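Local coordinates for protein 5'-deoxynucleotidase (Archaeoglobus fulgidus, PDB 1YNB) that probably hydrolyses 2'-deoxyribonucleoside 5'-phosphates to the deoxyribonucleoside and free phosphate, as a metal-dependent homodimeric enzyme of the HD-domain family, at residues T69-H74 with V118-A123; N43-I48 with K125-F130; E78-D83 with R100-S105; S26-L31 with A129-E134; V11-E16 with L104-S109. One frame throughout, in Å; residues are numbered along the deposited sequence.

Overall arrangement
Contacts 1, 2 and 4 follow one another along helix 117-135, which meets helix 61-73, helix 39-56 and the 26-31 loop in turn; this shared helix brings distant parts of the all-helical chain together around the probable HD metal site. Contacts 1 and 2 lie deepest, their centres about 9 Å apart. Contacts 3 and 5, about 10 Å apart between centres, are joined through Glu-16, which bonds to Arg-80 and Gln-103. The centres of contacts 4 and 5 are about 30 Å apart. Along the chain contact 3 falls between the segments of contact 1, and contact 1 between those of contacts 2 and 4, whereas contact 5 crosses all three. Every contact also reaches the second subunit.

Contact 1 (T69-H74 with V118-A123); sequences TAALFH and VYVSDA
Val-120 fills the gap between helix 61-73 and helix 117-135 with its two methyl groups, each facing a different partner. CG1 lies over one face of the His-74 imidazole, 3.8 Å from the ring centroid and 17° off its normal, a CH-pi contact displaced toward the rim, with His-74 CG as the nearest ring atom. CG2 meets Ala-70 CB at 3.5 Å and approaches the backbone N of Ala-71 at 3.8 Å. Small residues on the facing helix permit this closeness: the CA atoms of Ala-71 and Val-120 are 5.1 Å apart.

The His-74 ring reaches the valine because its CG stands anti to the backbone N (chi1 -165°). Further out, Ala-70 also packs on Phe-113 and Glu-117, while Ala-123 rests on Ala-50 of helix 39-56. His-74 touches Asp-124, and with His-42 and Asp-75 these residues match the H...HD...D pattern of HD-domain phosphohydrolases, although no metal is bound to them here. The contact is made by van der Waals and CH-pi packing, with no hydrogen bond between the segments. A methyl over the ring face makes no hydrogen bond to the imidazole nitrogens, which is compatible with metal binding by this ring, as in HD-domain relatives.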
# COMPACT_ATOMS: atom_id res chain seq x y z
N THR A 69 10.67 -15.61 7.64
CA THR A 69 11.70 -14.77 8.21
C THR A 69 12.97 -14.80 7.40
O THR A 69 13.61 -13.77 7.17
CB THR A 69 12.01 -15.19 9.69
OG1 THR A 69 10.79 -15.19 10.42
CG2 THR A 69 12.97 -14.25 10.32
N ALA A 70 13.35 -15.99 6.96
CA ALA A 70 14.55 -16.10 6.17
C ALA A 70 14.42 -15.31 4.87
O ALA A 70 15.39 -14.74 4.37
CB ALA A 70 14.81 -17.60 5.84
N ALA A 71 13.21 -15.30 4.32
CA ALA A 71 12.97 -14.54 3.08
C ALA A 71 13.16 -13.04 3.36
O ALA A 71 13.65 -12.30 2.49
CB ALA A 71 11.55 -14.79 2.58
N LEU A 72 12.76 -12.58 4.55
CA LEU A 72 12.94 -11.15 4.86
C LEU A 72 14.39 -10.73 4.88
O LEU A 72 14.73 -9.60 4.51
CB LEU A 72 12.32 -10.82 6.21
CG LEU A 72 10.82 -10.90 6.31
CD1 LEU A 72 10.41 -10.76 7.79
CD2 LEU A 72 10.20 -9.75 5.47
N PHE A 73 15.27 -11.63 5.34
CA PHE A 73 16.71 -11.35 5.40
C PHE A 73 17.46 -11.65 4.11
O PHE A 73 18.67 -11.38 4.01
CB PHE A 73 17.35 -12.16 6.54
CG PHE A 73 17.07 -11.61 7.90
CD1 PHE A 73 17.91 -10.64 8.46
CD2 PHE A 73 15.93 -11.98 8.60
CE1 PHE A 73 17.60 -10.04 9.70
CE2 PHE A 73 15.60 -11.39 9.84
CZ PHE A 73 16.44 -10.42 10.38
N HIS A 74 16.77 -12.21 3.14
CA HIS A 74 17.38 -12.62 1.89
C HIS A 74 18.21 -11.59 1.13
O HIS A 74 19.35 -11.86 0.75
CB HIS A 74 16.31 -13.23 0.98
CG HIS A 74 16.87 -14.01 -0.17
ND1 HIS A 74 16.23 -14.11 -1.39
CD2 HIS A 74 18.00 -14.75 -0.28
CE1 HIS A 74 16.94 -14.88 -2.19
NE2 HIS A 74 18.02 -15.28 -1.54
N VAL A 118 15.49 -23.46 0.39
CA VAL A 118 14.80 -23.79 -0.85
C VAL A 118 13.47 -23.05 -0.94
O VAL A 118 13.09 -22.63 -2.02
CB VAL A 118 14.56 -25.30 -1.03
CG1 VAL A 118 13.73 -25.55 -2.24
CG2 VAL A 118 15.90 -25.99 -1.24
N TYR A 119 12.77 -22.87 0.18
CA TYR A 119 11.51 -22.13 0.12
C TYR A 119 11.80 -20.65 -0.16
O TYR A 119 11.02 -19.99 -0.85
CB TYR A 119 10.72 -22.26 1.43
CG TYR A 119 10.29 -23.67 1.72
CD1 TYR A 119 9.46 -24.37 0.83
CD2 TYR A 119 10.77 -24.35 2.85
CE1 TYR A 119 9.13 -25.70 1.05
CE2 TYR A 119 10.43 -25.69 3.08
CZ TYR A 119 9.62 -26.36 2.17
OH TYR A 119 9.32 -27.69 2.34
N VAL A 120 12.90 -20.14 0.36
CA VAL A 120 13.27 -18.75 0.15
C VAL A 120 13.60 -18.55 -1.32
O VAL A 120 13.15 -17.58 -1.95
CB VAL A 120 14.48 -18.34 1.01
CG1 VAL A 120 14.87 -16.87 0.74
CG2 VAL A 120 14.12 -18.50 2.50
N SER A 121 14.37 -19.47 -1.87
CA SER A 121 14.78 -19.40 -3.27
C SER A 121 13.58 -19.42 -4.22
O SER A 121 13.50 -18.60 -5.13
CB SER A 121 15.72 -20.56 -3.62
OG SER A 121 16.25 -20.40 -4.94
N ASP A 122 12.67 -20.36 -4.00
CA ASP A 122 11.47 -20.48 -4.83
C ASP A 122 10.56 -19.24 -4.65
O ASP A 122 9.95 -18.75 -5.61
CB ASP A 122 10.65 -21.71 -4.47
CG ASP A 122 11.06 -22.98 -5.25
OD1 ASP A 122 12.04 -22.97 -6.04
OD2 ASP A 122 10.37 -23.98 -5.06
N ALA A 123 10.46 -18.77 -3.41
CA ALA A 123 9.59 -17.60 -3.13
C ALA A 123 10.08 -16.33 -3.83
O ALA A 123 9.26 -15.53 -4.29
CB ALA A 123 9.47 -17.37 -1.59

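Contact 2 (N43-I48 with K125-F130); sequences NFRAAI and KLELAF. Unlike the reference sequence in segment 43-48: Asn-43 (reference Ser).
Arg-45 and Glu-127 form a buried salt bridge where helix 39-56 passes helix 117-135, the local axes 8.9 Å apart and at 117°. A chi1 of -174° swings Arg-45 CG opposite the backbone N and beside the carbonyl carbon; the chain runs on extended, then bends at chi3 (61°), which turns the guanidinium side-on to the acid. Arg-45 NE (2.9 Å) and Arg-45 NH2 (3.0 Å) both bond to Glu-127 OE2. This oxygen lies in the guanidinium plane, but the two donors meet the carboxylate differently: NE uses the anti lone pair of OE2, whereas NH2 comes from above the carboxylate plane.

Glu-127 bends at chi2 and lays its aliphatic part on the other helix, CG 3.6 Å from Ala-46 N and CB 4.1 Å from Ala-46 CB. Phe-130 contributes its CB, which sits over one face of the guanidinium, 3.7 Å from Arg-45 NH2.

Both charged groups have further partners. Arg-45 NH2 also bridges to Glu-134, and Glu-127 OE2 to Lys-21 of the second subunit, while Glu-127 OE1 bonds to ND1 of His-42, a residue of the probable HD metal site. The network thus pairs each buried charge with opposite charges, and the OE1 bond probably orients the His-42 ring, as a second-shell residue would.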
# COMPACT_ATOMS: atom_id res chain seq x y z
N ASN A 43 10.67 -8.30 -0.79
CA ASN A 43 10.92 -9.19 0.38
C ASN A 43 9.65 -9.44 1.17
O ASN A 43 9.41 -10.55 1.69
CB ASN A 43 11.93 -8.55 1.32
CG ASN A 43 13.28 -8.37 0.70
OD1 ASN A 43 14.02 -7.44 1.06
ND2 ASN A 43 13.64 -9.25 -0.24
N PHE A 44 8.84 -8.40 1.31
CA PHE A 44 7.57 -8.52 2.00
C PHE A 44 6.74 -9.62 1.39
O PHE A 44 6.31 -10.55 2.09
CB PHE A 44 6.77 -7.18 1.92
CG PHE A 44 5.33 -7.30 2.34
CD1 PHE A 44 4.98 -7.43 3.72
CD2 PHE A 44 4.29 -7.29 1.39
CE1 PHE A 44 3.66 -7.55 4.09
CE2 PHE A 44 2.94 -7.41 1.77
CZ PHE A 44 2.64 -7.55 3.15
N ARG A 45 6.46 -9.50 0.08
CA ARG A 45 5.61 -10.51 -0.49
C ARG A 45 6.32 -11.85 -0.64
O ARG A 45 5.67 -12.89 -0.53
CB ARG A 45 5.01 -10.07 -1.83
CG ARG A 45 4.00 -11.08 -2.35
CD ARG A 45 3.04 -10.54 -3.38
NE ARG A 45 3.73 -10.07 -4.59
CZ ARG A 45 3.10 -9.75 -5.72
NH1 ARG A 45 1.79 -9.85 -5.80
NH2 ARG A 45 3.78 -9.28 -6.76
N ALA A 46 7.63 -11.83 -0.86
CA ALA A 46 8.34 -13.10 -1.00
C ALA A 46 8.25 -13.84 0.35
O ALA A 46 8.15 -15.09 0.36
CB ALA A 46 9.79 -12.86 -1.37
N ALA A 47 8.31 -13.09 1.45
CA ALA A 47 8.21 -13.71 2.78
C ALA A 47 6.87 -14.38 2.95
O ALA A 47 6.80 -15.54 3.39
CB ALA A 47 8.50 -12.69 3.89
N ILE A 48 5.78 -13.70 2.58
CA ILE A 48 4.47 -14.31 2.66
C ILE A 48 4.40 -15.53 1.73
O ILE A 48 3.88 -16.60 2.10
CB ILE A 48 3.39 -13.24 2.35
CG1 ILE A 48 3.40 -12.20 3.49
CG2 ILE A 48 1.98 -13.86 2.19
CD1 ILE A 48 2.51 -11.00 3.22
N LYS A 125 11.85 -16.16 -6.63
CA LYS A 125 11.48 -16.29 -8.06
C LYS A 125 9.96 -16.22 -8.32
O LYS A 125 9.52 -15.66 -9.33
CB LYS A 125 12.01 -17.62 -8.60
CG LYS A 125 13.51 -17.72 -8.54
CD LYS A 125 13.90 -19.07 -9.14
CE LYS A 125 15.21 -19.61 -8.59
NZ LYS A 125 15.20 -21.09 -8.84
N LEU A 126 9.16 -16.81 -7.46
CA LEU A 126 7.72 -16.74 -7.66
C LEU A 126 7.24 -15.30 -7.48
O LEU A 126 6.31 -14.88 -8.18
CB LEU A 126 6.94 -17.59 -6.65
CG LEU A 126 6.36 -18.94 -7.08
CD1 LEU A 126 5.40 -19.40 -5.96
CD2 LEU A 126 5.58 -18.84 -8.42
N GLU A 127 7.80 -14.59 -6.49
CA GLU A 127 7.39 -13.20 -6.25
C GLU A 127 7.64 -12.39 -7.55
O GLU A 127 6.79 -11.56 -8.01
CB GLU A 127 8.16 -12.60 -5.09
CG GLU A 127 7.47 -11.37 -4.42
CD GLU A 127 7.48 -10.10 -5.30
OE1 GLU A 127 8.53 -9.77 -5.92
OE2 GLU A 127 6.42 -9.41 -5.33
N LEU A 128 8.82 -12.59 -8.11
CA LEU A 128 9.20 -11.92 -9.37
C LEU A 128 8.22 -12.27 -10.48
O LEU A 128 7.77 -11.38 -11.23
CB LEU A 128 10.62 -12.34 -9.79
CG LEU A 128 11.11 -11.87 -11.17
CD1 LEU A 128 11.26 -10.34 -11.22
CD2 LEU A 128 12.44 -12.49 -11.38
N ALA A 129 7.85 -13.55 -10.62
CA ALA A 129 6.89 -13.94 -11.66
C ALA A 129 5.54 -13.25 -11.43
O ALA A 129 4.91 -12.77 -12.37
CB ALA A 129 6.70 -15.50 -11.69
N PHE A 130 5.05 -13.20 -10.18
CA PHE A 130 3.78 -12.52 -9.93
C PHE A 130 3.89 -11.02 -10.31
O PHE A 130 2.96 -10.46 -10.92
CB PHE A 130 3.39 -12.58 -8.44
CG PHE A 130 2.51 -13.74 -8.11
CD1 PHE A 130 3.06 -15.01 -7.92
CD2 PHE A 130 1.14 -13.58 -7.99
CE1 PHE A 130 2.22 -16.12 -7.61
CE2 PHE A 130 0.29 -14.63 -7.69
CZ PHE A 130 0.84 -15.93 -7.49

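Contact 3 (E78-D83 with R100-S105); sequences EARTMD and REEQLS
The Arg-80 guanidinium lies with one face over the backbone of Gln-103, whose CA sits 3.7 Å from Arg-80 NH2 and is offset toward the rim; the carbonyl carbon of Glu-102 is over the same face. This is a helix-to-helix contact at the edge of the all-helical HD domain, between the short helix 78-81 and the end of helix 96-103. The other flat groups stand steeply to the guanidinium, the Gln-103 amide at 76° and the Glu-102 carboxylate at 79°, so neither of them stacks on it.

Arg-80 stretches out from CG to NE, while Gln-103, extended beyond CG, runs past it the opposite way. Their flanks meet where Arg-80 NE comes 3.9 Å from Gln-103 CB. At the other end of the guanidinium, Arg-80 NH1 lies 3.9 Å from Glu-102 CB and 4.1 Å from Glu-102 OE1; the latter distance is too long for a salt bridge but probably still a favourable attraction.

The strong polar partners lie elsewhere: Glu-16 OE2 on helix 8-18 takes both Arg-80 NE, in a salt bridge, and Gln-103 NE2, which also bonds to Leu-76 O. Trp-171 of the second subunit packs on Arg-80. At the far end of the glutamine, Gln-103 NE2 rests 3.6 Å from Ala-79 CB.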
# COMPACT_ATOMS: atom_id res chain seq x y z
N GLU A 78 21.67 -5.99 0.21
CA GLU A 78 21.49 -5.05 -0.91
C GLU A 78 21.32 -3.59 -0.43
O GLU A 78 21.38 -2.63 -1.23
CB GLU A 78 20.30 -5.48 -1.78
CG GLU A 78 20.56 -6.79 -2.53
CD GLU A 78 19.43 -7.20 -3.46
OE1 GLU A 78 18.33 -6.60 -3.39
OE2 GLU A 78 19.63 -8.13 -4.27
N ALA A 79 21.13 -3.44 0.88
CA ALA A 79 21.01 -2.11 1.47
C ALA A 79 22.32 -1.39 1.21
O ALA A 79 22.36 -0.17 1.08
CB ALA A 79 20.78 -2.21 2.97
N ARG A 80 23.39 -2.18 1.15
CA ARG A 80 24.73 -1.67 0.88
C ARG A 80 25.19 -1.95 -0.55
O ARG A 80 25.96 -1.19 -1.12
CB ARG A 80 25.75 -2.30 1.84
CG ARG A 80 25.51 -1.95 3.30
CD ARG A 80 26.33 -2.85 4.27
NE ARG A 80 25.93 -2.57 5.64
CZ ARG A 80 26.76 -2.38 6.67
NH1 ARG A 80 28.07 -2.46 6.49
NH2 ARG A 80 26.26 -2.04 7.86
N THR A 81 24.72 -3.05 -1.14
CA THR A 81 25.20 -3.41 -2.48
C THR A 81 24.30 -3.07 -3.66
O THR A 81 24.74 -3.15 -4.81
CB THR A 81 25.50 -4.91 -2.58
OG1 THR A 81 24.28 -5.65 -2.63
CG2 THR A 81 26.30 -5.38 -1.37
N MET A 82 23.05 -2.69 -3.37
CA MET A 82 22.07 -2.39 -4.40
C MET A 82 21.54 -3.69 -5.00
O MET A 82 22.15 -4.77 -4.82
CB MET A 82 22.67 -1.54 -5.53
CG MET A 82 23.28 -0.22 -5.07
SD MET A 82 24.07 0.71 -6.44
CE MET A 82 22.55 1.12 -7.43
N ASP A 83 20.41 -3.60 -5.69
CA ASP A 83 19.80 -4.75 -6.34
C ASP A 83 20.55 -4.87 -7.66
O ASP A 83 20.24 -4.16 -8.61
CB ASP A 83 18.31 -4.50 -6.62
CG ASP A 83 17.67 -5.61 -7.43
OD1 ASP A 83 16.50 -5.45 -7.85
OD2 ASP A 83 18.32 -6.66 -7.65
N ARG A 100 26.99 -8.97 4.18
CA ARG A 100 26.13 -9.52 5.24
C ARG A 100 26.84 -9.59 6.59
O ARG A 100 26.26 -9.29 7.64
CB ARG A 100 25.64 -10.91 4.87
CG ARG A 100 24.92 -11.59 6.04
CD ARG A 100 23.63 -12.23 5.61
NE ARG A 100 23.80 -13.60 5.14
CZ ARG A 100 22.84 -14.28 4.51
NH1 ARG A 100 21.66 -13.71 4.27
NH2 ARG A 100 23.05 -15.54 4.13
N GLU A 101 28.10 -10.00 6.54
CA GLU A 101 28.91 -10.13 7.74
C GLU A 101 28.86 -8.85 8.56
O GLU A 101 28.36 -8.83 9.69
CB GLU A 101 30.37 -10.43 7.36
CG GLU A 101 31.10 -11.24 8.40
CD GLU A 101 30.49 -12.62 8.54
OE1 GLU A 101 30.67 -13.44 7.60
OE2 GLU A 101 29.81 -12.87 9.58
N GLU A 102 29.38 -7.79 7.95
CA GLU A 102 29.43 -6.47 8.57
C GLU A 102 28.05 -5.95 8.91
O GLU A 102 27.84 -5.36 9.97
CB GLU A 102 30.14 -5.50 7.64
CG GLU A 102 31.34 -6.10 6.95
CD GLU A 102 32.28 -5.05 6.40
OE1 GLU A 102 31.79 -3.99 5.94
OE2 GLU A 102 33.51 -5.29 6.43
N GLN A 103 27.08 -6.18 8.03
CA GLN A 103 25.73 -5.72 8.28
C GLN A 103 25.13 -6.35 9.53
O GLN A 103 24.46 -5.67 10.31
CB GLN A 103 24.85 -6.01 7.07
CG GLN A 103 23.47 -5.42 7.15
CD GLN A 103 22.66 -5.75 5.90
OE1 GLN A 103 22.52 -6.93 5.54
NE2 GLN A 103 22.13 -4.72 5.24
N LEU A 104 25.40 -7.64 9.75
CA LEU A 104 24.83 -8.32 10.93
C LEU A 104 25.76 -8.44 12.13
O LEU A 104 25.49 -9.23 13.05
CB LEU A 104 24.34 -9.71 10.53
CG LEU A 104 23.20 -9.68 9.51
CD1 LEU A 104 22.88 -11.08 9.07
CD2 LEU A 104 21.96 -9.02 10.12
N SER A 105 26.82 -7.64 12.15
CA SER A 105 27.79 -7.67 13.26
C SER A 105 27.13 -7.50 14.63
O SER A 105 27.64 -7.99 15.64
CB SER A 105 28.85 -6.58 13.07
OG SER A 105 28.28 -5.28 13.12

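Contact 4 (S26-L31 with A129-E134); sequences SGWLKL and AFQGVE
Trp-28 pushes the six-membered part of its indole against helix 117-135, where Gln-131 and Gly-132 receive it. Trp-28 CZ2 meets Gln-131 CG at 3.6 Å and Gln-131 CB at 3.9 Å; one atom further round the ring, Trp-28 CH2 lies 3.8 Å from Gly-132 CA, and there the indole lies against the bare backbone of the glycine. Gln-131 offers its methylene flank because the chain bends at chi2 (58°), which carries the amide away from the indole and sets its plane 80° to the ring.

The touching patch is small, about 111 Å² buried in all; the backbones stay apart, 9.2 Å between the CA atoms of Trp-28 and Gly-132, and the indole spans the distance. By contrast Leu-29 and Lys-30, which take no part in the contact, are exposed, and Lys-30 NZ folds back onto Gly-27 O at 2.8 Å, in the carbonyl plane and on a lone pair.

Two further rings meet the indole: Tyr-135 edge-to-face and Phe-145 with planes at about 45°. Trp-28 NE1 bonds to Glu-37, and Gln-131 OE1 to Lys-21 of the second subunit. No hydrogen bond therefore joins the segments; the indole rests on the Gln-131 methylenes and the Gly-132 backbone, while these two polar atoms find partners elsewhere.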
# COMPACT_ATOMS: atom_id res chain seq x y z
N SER A 26 15.80 -2.90 -9.36
CA SER A 26 16.38 -2.30 -10.57
C SER A 26 16.09 -2.82 -11.94
O SER A 26 16.18 -2.02 -12.91
CB SER A 26 17.91 -2.22 -10.42
OG SER A 26 18.45 -3.54 -10.35
N GLY A 27 15.81 -4.11 -12.05
CA GLY A 27 15.52 -4.75 -13.33
C GLY A 27 14.36 -4.12 -14.06
O GLY A 27 14.31 -4.11 -15.30
N TRP A 28 13.41 -3.57 -13.29
CA TRP A 28 12.26 -2.93 -13.91
C TRP A 28 12.51 -1.57 -14.55
O TRP A 28 11.75 -1.17 -15.44
CB TRP A 28 11.16 -2.69 -12.91
CG TRP A 28 10.77 -3.93 -12.11
CD1 TRP A 28 10.90 -4.09 -10.77
CD2 TRP A 28 10.19 -5.14 -12.62
NE1 TRP A 28 10.44 -5.34 -10.39
CE2 TRP A 28 10.00 -6.01 -11.51
CE3 TRP A 28 9.82 -5.59 -13.90
CZ2 TRP A 28 9.46 -7.28 -11.66
CZ3 TRP A 28 9.29 -6.86 -14.05
CH2 TRP A 28 9.10 -7.70 -12.92
N LEU A 29 13.50 -0.84 -14.07
CA LEU A 29 13.77 0.50 -14.56
C LEU A 29 14.02 0.57 -16.06
O LEU A 29 13.57 1.51 -16.70
CB LEU A 29 14.96 1.10 -13.84
CG LEU A 29 14.77 1.22 -12.31
CD1 LEU A 29 16.12 1.48 -11.67
CD2 LEU A 29 13.76 2.30 -12.00
N LYS A 30 14.75 -0.41 -16.61
CA LYS A 30 15.03 -0.38 -18.04
C LYS A 30 13.79 -0.63 -18.88
O LYS A 30 13.79 -0.32 -20.10
CB LYS A 30 16.15 -1.35 -18.40
CG LYS A 30 15.82 -2.79 -18.23
CD LYS A 30 17.08 -3.63 -18.48
CE LYS A 30 16.81 -5.11 -18.24
NZ LYS A 30 16.31 -5.40 -16.83
N LEU A 31 12.73 -1.16 -18.28
CA LEU A 31 11.49 -1.38 -19.00
C LEU A 31 10.66 -0.10 -19.02
O LEU A 31 9.56 -0.10 -19.58
CB LEU A 31 10.65 -2.47 -18.37
CG LEU A 31 10.94 -3.91 -18.76
CD1 LEU A 31 12.37 -4.22 -18.44
CD2 LEU A 31 9.98 -4.87 -18.01
N ALA A 129 7.85 -13.55 -10.62
CA ALA A 129 6.89 -13.94 -11.66
C ALA A 129 5.54 -13.25 -11.43
O ALA A 129 4.91 -12.77 -12.37
CB ALA A 129 6.70 -15.50 -11.69
N PHE A 130 5.05 -13.20 -10.18
CA PHE A 130 3.78 -12.52 -9.93
C PHE A 130 3.89 -11.02 -10.31
O PHE A 130 2.96 -10.46 -10.92
CB PHE A 130 3.39 -12.58 -8.44
CG PHE A 130 2.51 -13.74 -8.11
CD1 PHE A 130 3.06 -15.01 -7.92
CD2 PHE A 130 1.14 -13.58 -7.99
CE1 PHE A 130 2.22 -16.12 -7.61
CE2 PHE A 130 0.29 -14.63 -7.69
CZ PHE A 130 0.84 -15.93 -7.49
N GLN A 131 5.01 -10.40 -9.96
CA GLN A 131 5.21 -8.97 -10.22
C GLN A 131 5.36 -8.75 -11.74
O GLN A 131 4.94 -7.70 -12.28
CB GLN A 131 6.42 -8.42 -9.47
CG GLN A 131 6.56 -6.88 -9.59
CD GLN A 131 5.34 -6.10 -9.08
OE1 GLN A 131 5.14 -5.97 -7.86
NE2 GLN A 131 4.52 -5.57 -10.01
N GLY A 132 5.90 -9.75 -12.41
CA GLY A 132 6.04 -9.69 -13.88
C GLY A 132 4.66 -9.70 -14.55
O GLY A 132 4.40 -8.93 -15.50
N VAL A 133 3.78 -10.59 -14.09
CA VAL A 133 2.42 -10.69 -14.61
C VAL A 133 1.69 -9.38 -14.30
O VAL A 133 0.95 -8.89 -15.17
CB VAL A 133 1.66 -11.87 -13.99
CG1 VAL A 133 0.16 -11.79 -14.28
CG2 VAL A 133 2.20 -13.18 -14.60
N GLU A 134 1.87 -8.84 -13.10
CA GLU A 134 1.17 -7.59 -12.72
C GLU A 134 1.67 -6.42 -13.57
O GLU A 134 0.87 -5.60 -14.04
CB GLU A 134 1.40 -7.29 -11.23
CG GLU A 134 0.64 -8.32 -10.39
CD GLU A 134 1.25 -8.60 -9.01
OE1 GLU A 134 0.66 -9.47 -8.31
OE2 GLU A 134 2.26 -7.97 -8.62

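Contact 5 (V11-E16 with L104-S109); sequences VKFIHE and LSWMES
Phe-13 on helix 8-18 presents one ring face to Trp-106, whose NE1 stands over the centre of the phenyl ring and comes within 3.3 Å of Phe-13 CG. The aromatic pair is oblique, its planes 40° apart and the phenyl and five-membered ring centroids separated by 4.3 Å. Along one flank the rings also meet through Phe-13 CE2 and Trp-106 CZ2 at 3.7 Å. A chi1 of 63° puts Trp-106 CG between its own backbone N and carbonyl carbon, and from there the indole NE1 comes over Phe-13.

Aliphatic packing adds Leu-104, whose CD2 touches Phe-13 CE1 at 3.8 Å. Backbone bonding shapes the receiving loop: Met-107 N binds Leu-104 O at 2.8 Å, closing a type I beta turn that displays both Leu-104 and Trp-106 to the helix.

Outside the pair, Trp-106 also lies on Asp-9 and Val-10, while the neighbouring Ile-14 and His-15 pack against Phe-130 of the second subunit. The arrangement is an aromatic and aliphatic cluster fastening the N-terminal helix to the loop after helix 96-103, at the periphery of the helical HD-domain fold.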
# COMPACT_ATOMS: atom_id res chain seq x y z
N VAL A 11 20.04 0.13 16.62
CA VAL A 11 19.26 1.24 16.08
C VAL A 11 19.80 1.58 14.68
O VAL A 11 19.03 1.74 13.76
CB VAL A 11 19.31 2.46 17.05
CG1 VAL A 11 18.83 3.75 16.37
CG2 VAL A 11 18.39 2.15 18.24
N LYS A 12 21.11 1.64 14.49
CA LYS A 12 21.62 1.93 13.14
C LYS A 12 21.19 0.86 12.13
O LYS A 12 20.89 1.16 10.96
CB LYS A 12 23.14 2.11 13.15
CG LYS A 12 23.53 3.56 13.34
CD LYS A 12 25.02 3.80 13.42
CE LYS A 12 25.33 5.33 13.30
NZ LYS A 12 24.35 6.24 14.04
N PHE A 13 21.21 -0.41 12.56
CA PHE A 13 20.77 -1.48 11.68
C PHE A 13 19.30 -1.28 11.27
O PHE A 13 18.94 -1.50 10.11
CB PHE A 13 20.95 -2.86 12.37
CG PHE A 13 20.35 -4.01 11.61
CD1 PHE A 13 20.94 -4.49 10.46
CD2 PHE A 13 19.16 -4.61 12.05
CE1 PHE A 13 20.38 -5.56 9.76
CE2 PHE A 13 18.59 -5.68 11.36
CZ PHE A 13 19.19 -6.16 10.21
N ILE A 14 18.44 -0.87 12.21
CA ILE A 14 17.03 -0.70 11.86
C ILE A 14 16.89 0.46 10.83
O ILE A 14 16.09 0.34 9.91
CB ILE A 14 16.16 -0.46 13.11
CG1 ILE A 14 16.12 -1.79 13.92
CG2 ILE A 14 14.70 -0.12 12.70
CD1 ILE A 14 15.62 -1.68 15.39
N HIS A 15 17.67 1.52 11.01
CA HIS A 15 17.67 2.65 10.07
C HIS A 15 18.14 2.12 8.73
O HIS A 15 17.56 2.42 7.66
CB HIS A 15 18.62 3.77 10.51
CG HIS A 15 18.05 4.69 11.55
ND1 HIS A 15 16.80 5.26 11.44
CD2 HIS A 15 18.56 5.13 12.72
CE1 HIS A 15 16.56 6.00 12.50
NE2 HIS A 15 17.60 5.95 13.29
N GLU A 16 19.18 1.29 8.77
CA GLU A 16 19.74 0.75 7.52
C GLU A 16 18.74 -0.12 6.78
O GLU A 16 18.66 -0.09 5.56
CB GLU A 16 21.04 -0.06 7.80
CG GLU A 16 21.57 -0.78 6.54
CD GLU A 16 22.95 -1.43 6.75
OE1 GLU A 16 23.54 -1.23 7.83
OE2 GLU A 16 23.44 -2.11 5.82
N LEU A 104 25.40 -7.64 9.75
CA LEU A 104 24.83 -8.32 10.93
C LEU A 104 25.76 -8.44 12.13
O LEU A 104 25.49 -9.23 13.05
CB LEU A 104 24.34 -9.71 10.53
CG LEU A 104 23.20 -9.68 9.51
CD1 LEU A 104 22.88 -11.08 9.07
CD2 LEU A 104 21.96 -9.02 10.12
N SER A 105 26.82 -7.64 12.15
CA SER A 105 27.79 -7.67 13.26
C SER A 105 27.13 -7.50 14.63
O SER A 105 27.64 -7.99 15.64
CB SER A 105 28.85 -6.58 13.07
OG SER A 105 28.28 -5.28 13.12
N TRP A 106 25.99 -6.82 14.67
CA TRP A 106 25.30 -6.61 15.93
C TRP A 106 24.74 -7.91 16.52
O TRP A 106 24.43 -7.97 17.71
CB TRP A 106 24.16 -5.60 15.76
CG TRP A 106 23.09 -6.06 14.83
CD1 TRP A 106 23.06 -5.90 13.48
CD2 TRP A 106 21.93 -6.83 15.17
NE1 TRP A 106 21.95 -6.52 12.95
CE2 TRP A 106 21.25 -7.11 13.96
CE3 TRP A 106 21.41 -7.33 16.38
CZ2 TRP A 106 20.06 -7.86 13.92
CZ3 TRP A 106 20.23 -8.08 16.34
CH2 TRP A 106 19.57 -8.34 15.12
N MET A 107 24.57 -8.94 15.69
CA MET A 107 24.03 -10.19 16.20
C MET A 107 25.12 -10.99 16.89
O MET A 107 26.21 -11.17 16.34
CB MET A 107 23.43 -11.03 15.08
CG MET A 107 22.25 -10.40 14.40
SD MET A 107 21.46 -11.54 13.26
CE MET A 107 20.34 -12.40 14.39
N GLU A 108 24.82 -11.43 18.11
CA GLU A 108 25.75 -12.23 18.89
C GLU A 108 26.05 -13.42 18.00
O GLU A 108 27.21 -13.77 17.76
CB GLU A 108 25.09 -12.71 20.19
CG GLU A 108 23.58 -12.46 20.27
CD GLU A 108 22.81 -12.90 19.02
OE1 GLU A 108 22.86 -14.11 18.68
OE2 GLU A 108 22.16 -12.04 18.39
N SER A 109 24.97 -14.01 17.48
CA SER A 109 25.04 -15.15 16.59
C SER A 109 23.97 -15.00 15.51
O SER A 109 22.95 -14.32 15.70
CB SER A 109 24.79 -16.43 17.39
OG SER A 109 23.53 -16.38 18.04